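Long-range contact in uncharacterized protein (Legionella longbeachae NSW150, PDB 4JZA), which probably removes the 3-phosphate from phosphoinositide lipids, acting as a phosphatase in the interaction of the bacterium with its host: residues I418-Y426 and L438-K446. Sequence-based numbering, arbitrary orientation.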
loop_
_atom_site.group_PDB
_atom_site.type_symbol
_atom_site.label_atom_id
_atom_site.label_comp_id
_atom_site.label_asym_id
_atom_site.label_seq_id
_atom_site.Cartn_x
_atom_site.Cartn_y
_atom_site.Cartn_z
ATOM N N ILE A 418 -17.696 -5.873 6.766
ATOM C CA ILE A 418 -17.017 -4.773 7.427
ATOM C C ILE A 418 -17.785 -4.306 8.653
ATOM O O ILE A 418 -18.948 -4.627 8.818
ATOM C CB ILE A 418 -16.763 -3.597 6.469
ATOM C CG1 ILE A 418 -18.038 -2.805 6.226
ATOM C CG2 ILE A 418 -16.189 -4.095 5.160
ATOM C CD1 ILE A 418 -17.858 -1.694 5.226
ATOM N N SER A 419 -17.116 -3.554 9.515
ATOM C CA SER A 419 -17.693 -3.159 10.788
ATOM C C SER A 419 -17.623 -1.667 11.054
ATOM O O SER A 419 -16.694 -1.187 11.686
ATOM C CB SER A 419 -17.004 -3.909 11.918
ATOM O OG SER A 419 -16.920 -5.279 11.616
ATOM N N PRO A 420 -18.626 -0.947 10.577
ATOM C CA PRO A 420 -18.763 0.493 10.817
ATOM C C PRO A 420 -18.779 0.775 12.293
ATOM O O PRO A 420 -19.435 0.047 13.019
ATOM C CB PRO A 420 -20.135 0.825 10.241
ATOM C CG PRO A 420 -20.402 -0.269 9.283
ATOM C CD PRO A 420 -19.759 -1.490 9.833
ATOM N N ILE A 421 -18.053 1.796 12.731
ATOM C CA ILE A 421 -17.987 2.192 14.145
ATOM C C ILE A 421 -17.851 3.698 14.175
ATOM O O ILE A 421 -16.949 4.218 13.526
ATOM C CB ILE A 421 -16.802 1.482 14.854
ATOM C CG1 ILE A 421 -16.752 1.836 16.334
ATOM C CG2 ILE A 421 -15.440 1.778 14.207
ATOM C CD1 ILE A 421 -17.452 0.817 17.200
ATOM N N HIS A 422 -18.777 4.409 14.835
ATOM C CA HIS A 422 -18.678 5.890 14.975
ATOM C C HIS A 422 -17.506 6.262 15.897
ATOM O O HIS A 422 -17.033 5.445 16.703
ATOM C CB HIS A 422 -19.964 6.534 15.522
ATOM C CG HIS A 422 -21.044 6.739 14.500
ATOM N ND1 HIS A 422 -21.229 7.936 13.823
ATOM C CD2 HIS A 422 -22.021 5.900 14.064
ATOM C CE1 HIS A 422 -22.264 7.815 13.003
ATOM N NE2 HIS A 422 -22.759 6.591 13.132
ATOM N N ALA A 423 -17.046 7.506 15.785
ATOM C CA ALA A 423 -15.977 7.988 16.644
ATOM C C ALA A 423 -16.356 7.991 18.131
ATOM O O ALA A 423 -15.510 7.813 18.990
ATOM C CB ALA A 423 -15.551 9.371 16.213
ATOM N N THR A 424 -17.625 8.174 18.454
ATOM C CA THR A 424 -18.027 8.193 19.866
ATOM C C THR A 424 -17.995 6.819 20.552
ATOM O O THR A 424 -18.081 6.743 21.773
ATOM C CB THR A 424 -19.416 8.844 20.026
ATOM O OG1 THR A 424 -20.317 8.289 19.062
ATOM C CG2 THR A 424 -19.312 10.364 19.793
ATOM N N GLU A 425 -17.859 5.745 19.775
ATOM C CA GLU A 425 -17.873 4.375 20.304
ATOM C C GLU A 425 -16.543 3.590 20.175
ATOM O O GLU A 425 -16.385 2.549 20.821
ATOM C CB GLU A 425 -18.983 3.612 19.616
ATOM C CG GLU A 425 -20.327 4.326 19.685
ATOM C CD GLU A 425 -21.361 3.761 18.711
ATOM O OE1 GLU A 425 -21.026 3.418 17.537
ATOM O OE2 GLU A 425 -22.528 3.675 19.134
ATOM N N TYR A 426 -15.593 4.108 19.381
ATOM C CA TYR A 426 -14.392 3.372 18.980
ATOM C C TYR A 426 -13.301 3.242 20.067
ATOM O O TYR A 426 -12.695 4.247 20.512
ATOM C CB TYR A 426 -13.792 3.970 17.678
ATOM C CG TYR A 426 -12.442 3.357 17.265
ATOM C CD1 TYR A 426 -12.316 1.996 16.990
ATOM C CD2 TYR A 426 -11.300 4.129 17.198
ATOM C CE1 TYR A 426 -11.100 1.441 16.635
ATOM C CE2 TYR A 426 -10.084 3.582 16.859
ATOM C CZ TYR A 426 -9.989 2.238 16.572
ATOM O OH TYR A 426 -8.761 1.703 16.240
ATOM N N LEU A 438 -9.871 6.571 13.320
ATOM C CA LEU A 438 -11.137 5.876 13.120
ATOM C C LEU A 438 -10.992 4.974 11.897
ATOM O O LEU A 438 -10.493 5.414 10.854
ATOM C CB LEU A 438 -12.280 6.878 12.897
ATOM C CG LEU A 438 -13.684 6.283 12.925
ATOM C CD1 LEU A 438 -14.017 5.825 14.325
ATOM C CD2 LEU A 438 -14.769 7.228 12.417
ATOM N N PRO A 439 -11.372 3.699 12.036
ATOM C CA PRO A 439 -11.382 2.838 10.875
ATOM C C PRO A 439 -12.320 3.391 9.809
ATOM O O PRO A 439 -13.330 4.064 10.109
ATOM C CB PRO A 439 -11.911 1.504 11.414
ATOM C CG PRO A 439 -11.565 1.502 12.844
ATOM C CD PRO A 439 -11.590 2.947 13.280
ATOM N N PRO A 440 -11.995 3.093 8.555
ATOM C CA PRO A 440 -12.727 3.654 7.427
ATOM C C PRO A 440 -14.069 2.982 7.211
ATOM O O PRO A 440 -14.911 3.493 6.489
ATOM C CB PRO A 440 -11.797 3.347 6.260
ATOM C CG PRO A 440 -11.114 2.049 6.667
ATOM C CD PRO A 440 -10.914 2.165 8.135
ATOM N N ASP A 441 -14.270 1.846 7.859
ATOM C CA ASP A 441 -15.477 1.018 7.673
ATOM C C ASP A 441 -16.775 1.858 7.601
ATOM O O ASP A 441 -17.591 1.602 6.743
ATOM C CB ASP A 441 -15.622 -0.099 8.757
ATOM C CG ASP A 441 -14.425 -1.108 8.814
ATOM O OD1 ASP A 441 -13.268 -0.652 8.891
ATOM O OD2 ASP A 441 -14.617 -2.361 8.841
ATOM N N LEU A 442 -16.990 2.851 8.460
ATOM C CA LEU A 442 -18.278 3.568 8.408
ATOM C C LEU A 442 -18.406 4.398 7.118
ATOM O O LEU A 442 -19.435 4.366 6.414
ATOM C CB LEU A 442 -18.509 4.425 9.658
ATOM C CG LEU A 442 -19.736 5.355 9.608
ATOM C CD1 LEU A 442 -21.048 4.579 9.559
ATOM C CD2 LEU A 442 -19.755 6.347 10.765
ATOM N N ASP A 443 -17.345 5.109 6.781
ATOM C CA ASP A 443 -17.308 5.828 5.496
ATOM C C ASP A 443 -17.472 4.887 4.327
ATOM O O ASP A 443 -18.267 5.129 3.439
ATOM C CB ASP A 443 -16.021 6.666 5.354
ATOM C CG ASP A 443 -16.054 7.958 6.203
ATOM O OD1 ASP A 443 -17.132 8.576 6.426
ATOM O OD2 ASP A 443 -14.981 8.353 6.667
ATOM N N LEU A 444 -16.745 3.780 4.327
ATOM C CA LEU A 444 -16.896 2.809 3.226
ATOM C C LEU A 444 -18.326 2.273 3.110
ATOM O O LEU A 444 -18.865 2.188 2.030
ATOM C CB LEU A 444 -15.932 1.631 3.405
ATOM C CG LEU A 444 -14.459 1.972 3.518
ATOM C CD1 LEU A 444 -13.578 0.734 3.566
ATOM C CD2 LEU A 444 -14.051 2.863 2.389
ATOM N N TYR A 445 -18.935 1.908 4.232
ATOM C CA TYR A 445 -20.317 1.476 4.229
ATOM C C TYR A 445 -21.167 2.492 3.488
ATOM O O TYR A 445 -21.819 2.125 2.519
ATOM C CB TYR A 445 -20.822 1.334 5.635
ATOM C CG TYR A 445 -22.229 0.798 5.788
ATOM C CD1 TYR A 445 -23.220 1.128 4.932
ATOM C CD2 TYR A 445 -22.548 -0.001 6.841
ATOM C CE1 TYR A 445 -24.479 0.640 5.108
ATOM C CE2 TYR A 445 -23.807 -0.484 7.017
ATOM C CZ TYR A 445 -24.761 -0.146 6.125
ATOM O OH TYR A 445 -26.037 -0.583 6.242
ATOM N N LYS A 446 -21.156 3.762 3.908
ATOM C CA LYS A 446 -22.061 4.745 3.277
ATOM C C LYS A 446 -21.731 4.938 1.804
ATOM O O LYS A 446 -22.642 5.076 0.986
ATOM C CB LYS A 446 -22.047 6.094 3.946
ATOM C CG LYS A 446 -22.395 6.103 5.414
ATOM C CD LYS A 446 -21.902 7.414 6.024
ATOM C CE LYS A 446 -22.246 7.495 7.502
ATOM N NZ LYS A 446 -21.418 8.514 8.206
#
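P420 lies against L442 with their CA atoms 3.9 Å apart, where the loop 418-426 passes the start of helix 441-454. Further along the loop, A423 and L438 come nearest each other, 6.3 Å between CA atoms. One hydrogen bond joins the segments: S419 N donates to D441 OD2 at 2.9 Å, almost straight (169°), on the anti side of the carboxylate. With CG beside its own backbone N (chi1 -59°), the D441 side chain brings its carboxylate to S419 N, and D441 CB packs on the S419 carbonyl. The loop leaves strand 412-416 of the large mixed sheet, and the helix leads on to its edge strand 462-465. The contact thus belongs to a beta-alpha-beta crossover between parallel neighbours. N465 of that edge strand touches both I418 and P420.

P420 CG meets the edge of the Y445 ring, in its plane. I418 CD1 reaches the helix backbone at D441 O, and next Y445 N. Two CH-pi contacts follow. L442 CD2 lies over the centre of the H422 ring, 3.7 Å from its centroid. P439 CD takes the same place over the Y426 ring. The Y426 hydroxyl is hydrogen-bonded to L435 O and T432 OG1. L438 CD1 packs against I421 O, A423 CA and Y426 CB.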